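Long-range contact in dihydrofolate reductase (Moritella profunda, PDB 3IA4), which probably reduces 7,8-dihydrofolate to tetrahydrofolate with NADPH, a key step of folate metabolism that feeds glycine, purine and DNA precursor synthesis: residues Y102-L112 and F127-I138. Sequence-based numbering, arbitrary orientation.
Sequences YNQCLAAADRL and FPDYEQYNWQEI. With NDP (NADPH dihydro-nicotinamide-adenine-dinucleotide phosphate), chain E.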
ATOM      1  N   TYR A 102      -5.074  -0.909   6.025  1.00  8.99           N
ATOM      2  CA  TYR A 102      -5.508  -2.087   5.223  1.00  8.54           C
ATOM      3  C   TYR A 102      -6.666  -2.858   5.914  1.00  8.70           C
ATOM      4  O   TYR A 102      -7.614  -3.292   5.265  1.00 10.01           O
ATOM      5  CB  TYR A 102      -4.362  -3.102   5.003  1.00 10.43           C
ATOM      6  CG  TYR A 102      -3.204  -2.618   4.148  1.00  9.55           C
ATOM      7  CD1 TYR A 102      -3.395  -1.915   2.983  1.00  9.66           C
ATOM      8  CD2 TYR A 102      -1.912  -2.930   4.550  1.00  8.76           C
ATOM      9  CE1 TYR A 102      -2.337  -1.526   2.197  1.00  7.43           C
ATOM     10  CE2 TYR A 102      -0.798  -2.556   3.776  1.00  8.87           C
ATOM     11  CZ  TYR A 102      -1.029  -1.881   2.603  1.00  8.77           C
ATOM     12  OH  TYR A 102       0.098  -1.520   1.921  1.00 10.29           O
ATOM     13  N   ASN A 103      -6.551  -3.051   7.219  1.00 10.67           N
ATOM     14  CA  ASN A 103      -7.589  -3.745   8.028  1.00  9.36           C
ATOM     15  C   ASN A 103      -8.894  -2.976   7.909  1.00 10.57           C
ATOM     16  O   ASN A 103      -9.959  -3.552   7.718  1.00 11.06           O
ATOM     17  CB  ASN A 103      -7.199  -3.768   9.525  1.00 11.78           C
ATOM     18  CG  ASN A 103      -6.137  -4.822   9.857  1.00 10.54           C
ATOM     19  OD1 ASN A 103      -5.783  -5.667   9.024  1.00 12.31           O
ATOM     20  ND2 ASN A 103      -5.620  -4.768  11.077  1.00 11.08           N
ATOM     21  N   GLN A 104      -8.824  -1.656   8.068  1.00 11.92           N
ATOM     22  CA  GLN A 104     -10.084  -0.908   8.056  1.00 11.17           C
ATOM     23  C   GLN A 104     -10.737  -0.774   6.681  1.00 15.53           C
ATOM     24  O   GLN A 104     -11.946  -0.597   6.636  1.00 16.12           O
ATOM     25  CB  GLN A 104      -9.875   0.471   8.605  1.00 11.63           C
ATOM     26  CG  GLN A 104      -9.421   0.461  10.062  1.00 15.44           C
ATOM     27  CD  GLN A 104      -8.973   1.841  10.491  1.00 16.64           C
ATOM     28  OE1 GLN A 104      -9.784   2.700  10.798  1.00 19.69           O
ATOM     29  NE2 GLN A 104      -7.687   2.033  10.573  1.00 17.69           N
ATOM     30  N   CYS A 105      -9.953  -0.876   5.589  1.00 13.10           N
ATOM     31  CA  CYS A 105     -10.441  -0.602   4.235  1.00 11.42           C
ATOM     32  C   CYS A 105     -10.649  -1.847   3.395  1.00 12.94           C
ATOM     33  O   CYS A 105     -11.216  -1.774   2.348  1.00 12.31           O
ATOM     34  CB  CYS A 105      -9.489   0.354   3.454  1.00 16.57           C
ATOM     35  SG  CYS A 105      -9.381   1.959   4.274  1.00 18.95           S
ATOM     36  N   LEU A 106     -10.223  -3.023   3.865  1.00 11.77           N
ATOM     37  CA  LEU A 106     -10.382  -4.248   3.060  1.00 11.22           C
ATOM     38  C   LEU A 106     -11.793  -4.560   2.607  1.00 12.07           C
ATOM     39  O   LEU A 106     -12.028  -4.885   1.421  1.00 13.87           O
ATOM     40  CB  LEU A 106      -9.760  -5.479   3.804  1.00 10.22           C
ATOM     41  CG  LEU A 106      -9.882  -6.782   2.990  1.00 10.97           C
ATOM     42  CD1 LEU A 106      -8.994  -6.811   1.719  1.00 14.39           C
ATOM     43  CD2 LEU A 106      -9.568  -7.957   3.881  1.00 14.10           C
ATOM     44  N   ALA A 107     -12.761  -4.408   3.508  1.00 11.20           N
ATOM     45  CA  ALA A 107     -14.114  -4.800   3.156  1.00 14.66           C
ATOM     46  C   ALA A 107     -14.659  -3.893   2.049  1.00 15.81           C
ATOM     47  O   ALA A 107     -15.574  -4.288   1.292  1.00 17.75           O
ATOM     48  CB  ALA A 107     -15.017  -4.785   4.409  1.00 15.00           C
ATOM     49  N   ALA A 108     -14.032  -2.738   1.898  1.00 13.00           N
ATOM     50  CA  ALA A 108     -14.486  -1.745   0.932  1.00 13.83           C
ATOM     51  C   ALA A 108     -13.691  -1.744  -0.372  1.00 19.99           C
ATOM     52  O   ALA A 108     -14.003  -0.954  -1.304  1.00 16.52           O
ATOM     53  CB  ALA A 108     -14.408  -0.382   1.576  1.00 17.41           C
ATOM     54  N   ALA A 109     -12.638  -2.574  -0.434  1.00 12.39           N
ATOM     55  CA  ALA A 109     -11.705  -2.476  -1.542  1.00 12.50           C
ATOM     56  C   ALA A 109     -12.277  -3.139  -2.773  1.00 14.14           C
ATOM     57  O   ALA A 109     -12.847  -4.252  -2.737  1.00 15.33           O
ATOM     58  CB  ALA A 109     -10.355  -3.102  -1.186  1.00 13.80           C
ATOM     59  N   ASP A 110     -12.133  -2.427  -3.869  1.00 10.75           N
ATOM     60  CA  ASP A 110     -12.516  -2.984  -5.145  1.00 13.76           C
ATOM     61  C   ASP A 110     -11.360  -3.806  -5.767  1.00 11.30           C
ATOM     62  O   ASP A 110     -11.632  -4.745  -6.538  1.00 12.77           O
ATOM     63  CB  ASP A 110     -12.841  -1.808  -6.090  1.00 13.30           C
ATOM     64  CG  ASP A 110     -14.080  -1.026  -5.651  1.00 20.55           C
ATOM     65  OD1 ASP A 110     -14.005   0.214  -5.607  1.00 19.87           O
ATOM     66  OD2 ASP A 110     -15.157  -1.632  -5.374  1.00 20.36           O
ATOM     67  N   ARG A 111     -10.101  -3.373  -5.546  1.00 11.83           N
ATOM     68  CA  ARG A 111      -8.934  -4.030  -6.139  1.00 11.15           C
ATOM     69  C   ARG A 111      -7.820  -4.106  -5.093  1.00  9.98           C
ATOM     70  O   ARG A 111      -7.719  -3.209  -4.241  1.00 11.33           O
ATOM     71  CB  ARG A 111      -8.386  -3.214  -7.333  1.00 12.92           C
ATOM     72  CG  ARG A 111      -9.323  -3.063  -8.506  1.00 12.28           C
ATOM     73  CD  ARG A 111      -8.623  -2.151  -9.497  1.00 18.27           C
ATOM     74  NE  ARG A 111      -9.383  -2.142 -10.741  1.00 23.30           N
ATOM     75  CZ  ARG A 111      -9.035  -1.383 -11.774  1.00 26.30           C
ATOM     76  NH1 ARG A 111      -8.025  -0.536 -11.639  1.00 25.96           N
ATOM     77  NH2 ARG A 111      -9.746  -1.422 -12.904  1.00 28.28           N
ATOM     78  N   LEU A 112      -6.991  -5.138  -5.185  1.00  9.44           N
ATOM     79  CA  LEU A 112      -5.743  -5.237  -4.447  1.00  8.63           C
ATOM     80  C   LEU A 112      -4.627  -5.330  -5.458  1.00 10.20           C
ATOM     81  O   LEU A 112      -4.657  -6.175  -6.351  1.00 12.71           O
ATOM     82  CB  LEU A 112      -5.706  -6.508  -3.592  1.00  8.66           C
ATOM     83  CG  LEU A 112      -6.839  -6.576  -2.537  1.00  9.85           C
ATOM     84  CD1 LEU A 112      -6.721  -7.927  -1.782  1.00 11.42           C
ATOM     85  CD2 LEU A 112      -6.909  -5.368  -1.582  1.00 11.52           C
ATOM     86  N   PHE A 127      -0.334  -8.074   6.430  1.00  8.65           N
ATOM     87  CA  PHE A 127      -1.527  -7.712   5.570  1.00  7.86           C
ATOM     88  C   PHE A 127      -2.760  -8.477   6.072  1.00  9.53           C
ATOM     89  O   PHE A 127      -2.670  -9.591   6.616  1.00 10.73           O
ATOM     90  CB  PHE A 127      -1.225  -8.160   4.105  1.00  9.90           C
ATOM     91  CG  PHE A 127      -2.117  -7.491   3.096  1.00  9.79           C
ATOM     92  CD1 PHE A 127      -3.164  -8.192   2.474  1.00  7.71           C
ATOM     93  CD2 PHE A 127      -1.933  -6.129   2.831  1.00  8.31           C
ATOM     94  CE1 PHE A 127      -4.029  -7.517   1.544  1.00  9.25           C
ATOM     95  CE2 PHE A 127      -2.761  -5.463   1.930  1.00  8.02           C
ATOM     96  CZ  PHE A 127      -3.843  -6.129   1.307  1.00  9.39           C
ATOM     97  N   PRO A 128      -3.966  -7.934   5.879  1.00  8.60           N
ATOM     98  CA  PRO A 128      -5.154  -8.671   6.312  1.00  6.60           C
ATOM     99  C   PRO A 128      -5.378  -9.999   5.531  1.00 11.48           C
ATOM    100  O   PRO A 128      -4.804 -10.214   4.482  1.00 10.12           O
ATOM    101  CB  PRO A 128      -6.308  -7.696   5.925  1.00 10.98           C
ATOM    102  CG  PRO A 128      -5.717  -6.479   5.428  1.00 12.87           C
ATOM    103  CD  PRO A 128      -4.255  -6.539   5.472  1.00  9.47           C
ATOM    104  N   ASP A 129      -6.192 -10.906   6.072  1.00 11.21           N
ATOM    105  CA  ASP A 129      -6.488 -12.166   5.391  1.00 10.25           C
ATOM    106  C   ASP A 129      -7.514 -11.934   4.234  1.00 12.53           C
ATOM    107  O   ASP A 129      -8.734 -12.146   4.361  1.00 11.74           O
ATOM    108  CB  ASP A 129      -7.082 -13.139   6.435  1.00 10.36           C
ATOM    109  CG  ASP A 129      -7.396 -14.474   5.858  1.00 18.10           C
ATOM    110  OD1 ASP A 129      -6.825 -14.763   4.797  1.00 15.31           O
ATOM    111  OD2 ASP A 129      -8.270 -15.211   6.412  1.00 17.68           O
ATOM    112  N   TYR A 130      -7.026 -11.371   3.139  1.00 12.72           N
ATOM    113  CA  TYR A 130      -7.901 -11.056   2.026  1.00 11.46           C
ATOM    114  C   TYR A 130      -8.538 -12.308   1.426  1.00 11.06           C
ATOM    115  O   TYR A 130      -9.598 -12.244   0.774  1.00 12.38           O
ATOM    116  CB  TYR A 130      -7.108 -10.264   0.953  1.00 13.06           C
ATOM    117  CG  TYR A 130      -6.004 -11.051   0.295  1.00 10.22           C
ATOM    118  CD1 TYR A 130      -4.723 -11.172   0.914  1.00 13.16           C
ATOM    119  CD2 TYR A 130      -6.210 -11.707  -0.924  1.00 14.45           C
ATOM    120  CE1 TYR A 130      -3.699 -11.908   0.329  1.00 13.97           C
ATOM    121  CE2 TYR A 130      -5.170 -12.455  -1.520  1.00 14.31           C
ATOM    122  CZ  TYR A 130      -3.935 -12.535  -0.893  1.00 15.53           C
ATOM    123  OH  TYR A 130      -2.964 -13.274  -1.484  1.00 18.54           O
ATOM    124  N   GLU A 131      -7.938 -13.458   1.713  1.00 13.22           N
ATOM    125  CA  GLU A 131      -8.432 -14.690   1.103  1.00 13.99           C
ATOM    126  C   GLU A 131      -9.757 -15.108   1.748  1.00 13.86           C
ATOM    127  O   GLU A 131     -10.410 -16.015   1.262  1.00 14.03           O
ATOM    128  CB  GLU A 131      -7.368 -15.804   1.202  1.00 20.05           C
ATOM    129  CG  GLU A 131      -5.948 -15.330   0.792  1.00 25.02           C
ATOM    130  CD  GLU A 131      -4.971 -14.888   2.002  1.00 31.10           C
ATOM    131  OE1 GLU A 131      -5.279 -13.969   2.878  1.00 18.71           O
ATOM    132  OE2 GLU A 131      -3.803 -15.450   2.028  1.00 38.04           O
ATOM    133  N   GLN A 132     -10.211 -14.416   2.780  1.00 10.72           N
ATOM    134  CA  GLN A 132     -11.607 -14.662   3.273  1.00 13.41           C
ATOM    135  C   GLN A 132     -12.701 -14.190   2.296  1.00 13.35           C
ATOM    136  O   GLN A 132     -13.879 -14.589   2.401  1.00 15.12           O
ATOM    137  CB  GLN A 132     -11.821 -14.007   4.639  1.00 16.17           C
ATOM    138  CG  GLN A 132     -11.913 -12.534   4.554  1.00 15.53           C
ATOM    139  CD  GLN A 132     -12.126 -11.863   5.924  1.00 13.66           C
ATOM    140  OE1 GLN A 132     -12.125 -12.507   6.985  1.00 14.95           O
ATOM    141  NE2 GLN A 132     -12.270 -10.551   5.893  1.00 14.79           N
ATOM    142  N   TYR A 133     -12.288 -13.362   1.338  1.00 14.92           N
ATOM    143  CA  TYR A 133     -13.156 -12.927   0.220  1.00 13.35           C
ATOM    144  C   TYR A 133     -12.745 -13.607  -1.106  1.00 11.17           C
ATOM    145  O   TYR A 133     -11.739 -14.319  -1.184  1.00 14.00           O
ATOM    146  CB  TYR A 133     -13.047 -11.406   0.059  1.00 10.56           C
ATOM    147  CG  TYR A 133     -13.446 -10.634   1.280  1.00 12.62           C
ATOM    148  CD1 TYR A 133     -12.665  -9.605   1.744  1.00 15.57           C
ATOM    149  CD2 TYR A 133     -14.626 -10.920   1.960  1.00 16.22           C
ATOM    150  CE1 TYR A 133     -13.015  -8.835   2.843  1.00 14.29           C
ATOM    151  CE2 TYR A 133     -14.995 -10.150   3.080  1.00 13.95           C
ATOM    152  CZ  TYR A 133     -14.176  -9.107   3.501  1.00 15.65           C
ATOM    153  OH  TYR A 133     -14.540  -8.341   4.612  1.00 14.16           O
ATOM    154  N   ASN A 134     -13.585 -13.432  -2.110  1.00 11.72           N
ATOM    155  CA  ASN A 134     -13.345 -13.965  -3.447  1.00 15.16           C
ATOM    156  C   ASN A 134     -12.839 -12.888  -4.413  1.00 14.26           C
ATOM    157  O   ASN A 134     -13.350 -11.798  -4.391  1.00 13.41           O
ATOM    158  CB  ASN A 134     -14.648 -14.563  -4.037  1.00 14.22           C
ATOM    159  CG  ASN A 134     -15.169 -15.741  -3.215  1.00 18.95           C
ATOM    160  OD1 ASN A 134     -14.399 -16.603  -2.776  1.00 22.61           O
ATOM    161  ND2 ASN A 134     -16.491 -15.787  -3.034  1.00 20.66           N
ATOM    162  N   TRP A 135     -11.917 -13.257  -5.311  1.00 13.89           N
ATOM    163  CA  TRP A 135     -11.166 -12.284  -6.172  1.00 13.31           C
ATOM    164  C   TRP A 135     -10.978 -12.905  -7.532  1.00 14.82           C
ATOM    165  O   TRP A 135     -10.957 -14.143  -7.679  1.00 17.70           O
ATOM    166  CB  TRP A 135      -9.750 -11.978  -5.602  1.00 12.80           C
ATOM    167  CG  TRP A 135      -9.807 -11.476  -4.191  1.00 15.01           C
ATOM    168  CD1 TRP A 135      -9.776 -12.258  -3.019  1.00 11.95           C
ATOM    169  CD2 TRP A 135      -9.983 -10.115  -3.773  1.00 12.79           C
ATOM    170  NE1 TRP A 135      -9.889 -11.413  -1.916  1.00 11.26           N
ATOM    171  CE2 TRP A 135     -10.022 -10.109  -2.355  1.00 13.76           C
ATOM    172  CE3 TRP A 135     -10.115  -8.889  -4.456  1.00 10.93           C
ATOM    173  CZ2 TRP A 135     -10.161  -8.919  -1.630  1.00 14.51           C
ATOM    174  CZ3 TRP A 135     -10.242  -7.722  -3.754  1.00 14.10           C
ATOM    175  CH2 TRP A 135     -10.276  -7.734  -2.332  1.00 14.40           C
ATOM    176  N   GLN A 136     -10.802 -12.062  -8.533  1.00 14.48           N
ATOM    177  CA  GLN A 136     -10.313 -12.609  -9.787  1.00 15.24           C
ATOM    178  C   GLN A 136      -9.113 -11.781 -10.195  1.00 15.05           C
ATOM    179  O   GLN A 136      -9.103 -10.568 -10.019  1.00 14.80           O
ATOM    180  CB  GLN A 136     -11.377 -12.553 -10.860  1.00 19.45           C
ATOM    181  CG  GLN A 136     -11.816 -11.184 -11.211  1.00 23.91           C
ATOM    182  CD  GLN A 136     -12.761 -11.224 -12.413  1.00 35.89           C
ATOM    183  OE1 GLN A 136     -13.951 -10.945 -12.291  1.00 36.51           O
ATOM    184  NE2 GLN A 136     -12.226 -11.593 -13.569  1.00 40.55           N
ATOM    185  N   GLU A 137      -8.105 -12.456 -10.697  1.00 13.76           N
ATOM    186  CA  GLU A 137      -6.882 -11.744 -11.100  1.00 13.40           C
ATOM    187  C   GLU A 137      -7.080 -11.096 -12.457  1.00 20.17           C
ATOM    188  O   GLU A 137      -7.581 -11.766 -13.379  1.00 22.44           O
ATOM    189  CB  GLU A 137      -5.716 -12.718 -11.099  1.00 16.57           C
ATOM    190  CG  GLU A 137      -4.399 -12.055 -11.411  1.00 17.04           C
ATOM    191  CD  GLU A 137      -3.278 -13.049 -11.436  1.00 22.31           C
ATOM    192  OE1 GLU A 137      -3.279 -13.916 -12.354  1.00 25.51           O
ATOM    193  OE2 GLU A 137      -2.382 -12.969 -10.551  1.00 20.58           O
ATOM    194  N   ILE A 138      -6.773  -9.799 -12.602  1.00 14.29           N
ATOM    195  CA  ILE A 138      -6.955  -9.169 -13.903  1.00 14.09           C
ATOM    196  C   ILE A 138      -5.655  -8.650 -14.533  1.00 20.38           C
ATOM    197  O   ILE A 138      -5.699  -8.145 -15.683  1.00 19.31           O
ATOM    198  CB  ILE A 138      -7.907  -8.002 -13.860  1.00 17.71           C
ATOM    199  CG1 ILE A 138      -7.413  -6.959 -12.861  1.00 16.93           C
ATOM    200  CG2 ILE A 138      -9.312  -8.472 -13.502  1.00 20.25           C
ATOM    201  CD1 ILE A 138      -8.362  -5.739 -12.760  1.00 21.78           C
TER
HETATM  202  PA  NDP E 163      -0.156   2.719   9.816  1.00 11.71           P
HETATM  203  O1A NDP E 163      -1.433   2.043   9.393  1.00 12.52           O
HETATM  204  O2A NDP E 163       0.843   3.199   8.810  1.00 12.37           O
HETATM  205  O5B NDP E 163      -0.435   3.981  10.819  1.00 11.41           O
HETATM  206  C5B NDP E 163      -1.375   3.805  11.901  1.00 11.27           C
HETATM  207  C4B NDP E 163      -1.596   5.197  12.480  1.00 13.33           C
HETATM  208  O4B NDP E 163      -2.529   5.853  11.610  1.00 14.51           O
HETATM  209  C3B NDP E 163      -2.395   5.127  13.805  1.00 14.88           C
HETATM  210  O3B NDP E 163      -1.511   4.888  14.895  1.00 15.25           O
HETATM  211  C2B NDP E 163      -3.120   6.462  13.855  1.00 16.38           C
HETATM  212  O2B NDP E 163      -2.203   7.549  14.011  1.00 15.77           O
HETATM  213  C1B NDP E 163      -3.535   6.552  12.400  1.00 13.11           C
HETATM  214  N9A NDP E 163      -4.877   5.996  12.126  1.00 12.61           N
HETATM  215  C8A NDP E 163      -5.154   4.708  11.870  1.00 16.73           C
HETATM  216  N7A NDP E 163      -6.458   4.545  11.566  1.00 17.11           N
HETATM  217  C5A NDP E 163      -7.028   5.782  11.612  1.00 15.82           C
HETATM  218  C6A NDP E 163      -8.355   6.364  11.364  1.00 21.11           C
HETATM  219  N6A NDP E 163      -9.447   5.600  11.037  1.00 17.89           N
HETATM  220  N1A NDP E 163      -8.440   7.730  11.516  1.00 17.29           N
HETATM  221  C2A NDP E 163      -7.431   8.542  11.814  1.00 14.90           C
HETATM  222  N3A NDP E 163      -6.210   8.068  12.048  1.00 18.10           N
HETATM  223  C4A NDP E 163      -5.973   6.718  11.952  1.00 15.18           C
HETATM  224  O3  NDP E 163       0.632   1.813  10.902  1.00 11.59           O
HETATM  225  PN  NDP E 163       1.037   0.265  11.066  1.00 12.43           P
HETATM  226  O1N NDP E 163      -0.201  -0.552  11.087  1.00 14.03           O
HETATM  227  O2N NDP E 163       1.989   0.173  12.203  1.00 14.24           O
HETATM  228  O5D NDP E 163       1.737  -0.080   9.686  1.00 12.63           O
HETATM  229  C5D NDP E 163       3.059   0.387   9.460  1.00 12.17           C
HETATM  230  C4D NDP E 163       3.946  -0.781   9.044  1.00 12.08           C
HETATM  231  O4D NDP E 163       3.568  -1.240   7.694  1.00 12.16           O
HETATM  232  C3D NDP E 163       5.440  -0.435   8.955  1.00 13.06           C
HETATM  233  O3D NDP E 163       6.205  -1.580   9.379  1.00 15.61           O
HETATM  234  C2D NDP E 163       5.687  -0.230   7.460  1.00 10.49           C
HETATM  235  O2D NDP E 163       7.057  -0.462   7.047  1.00 14.26           O
HETATM  236  C1D NDP E 163       4.767  -1.276   6.894  1.00 12.10           C
HETATM  237  N1N NDP E 163       4.312  -1.043   5.527  1.00 13.82           N
HETATM  238  C2N NDP E 163       4.509  -2.015   4.635  1.00 12.02           C
HETATM  239  C3N NDP E 163       3.997  -1.890   3.368  1.00 10.14           C
HETATM  240  C7N NDP E 163       4.254  -2.995   2.391  1.00 10.00           C
HETATM  241  O7N NDP E 163       3.681  -2.953   1.322  1.00 10.91           O
HETATM  242  N7N NDP E 163       4.988  -4.066   2.707  1.00 10.06           N
HETATM  243  C4N NDP E 163       3.222  -0.683   2.861  1.00 12.05           C
HETATM  244  C5N NDP E 163       3.034   0.243   3.964  1.00  8.88           C
HETATM  245  C6N NDP E 163       3.606   0.063   5.201  1.00 14.82           C
HETATM  246  P2B NDP E 163      -2.376   8.611  15.228  1.00 15.16           P
HETATM  247  O1X NDP E 163      -1.483   9.699  14.819  1.00 16.31           O
HETATM  248  O2X NDP E 163      -3.845   8.862  15.279  1.00 14.37           O
HETATM  249  O3X NDP E 163      -1.992   7.847  16.465  1.00 19.52           O
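Tyr102 rests its CB on Pro128 and turns a ring face to Phe127. The CB lies 3.5 Å from Pro128 CD; chi1 of -66° sets CG anti to the carbonyl carbon and brings one face of the ring to the edge of Phe127, whose CE2 sits over the ring centre. Tyr102 CG is 3.6 Å from Phe127 CE2 and CD2 3.6 Å from Phe127 CD2; CD1, CE1 and CZ also meet CE2, and Tyr102 CE2 meets CD2. The pair is edge-to-face, with planes at 57°. At the tip, Tyr102 OH hydrogen-bonds Ile6 O and lies 3.4 Å from nicotinamide C4N of NADPH. Replacing Tyr102 by an alanine removes this face and hydroxyl, and would probably leave the Phe127 edge and Ile6 O without these partners and open a gap beside the nicotinamide. Further along, Leu106 CD2 is 3.7 Å from Tyr133 CE1, while Leu112 CD1 makes a CH-pi contact over the six-membered ring of Trp135, whose NE1 gives a nearly straight 2.8 Å bond to Tyr130 O. Apolar packing thus joins helix 99-105 and strand 111-117 to the loop before edge strand 135-143 and to Trp135, while Tyr102 carries the contact to the nicotinamide site of the dihydrofolate reductase fold.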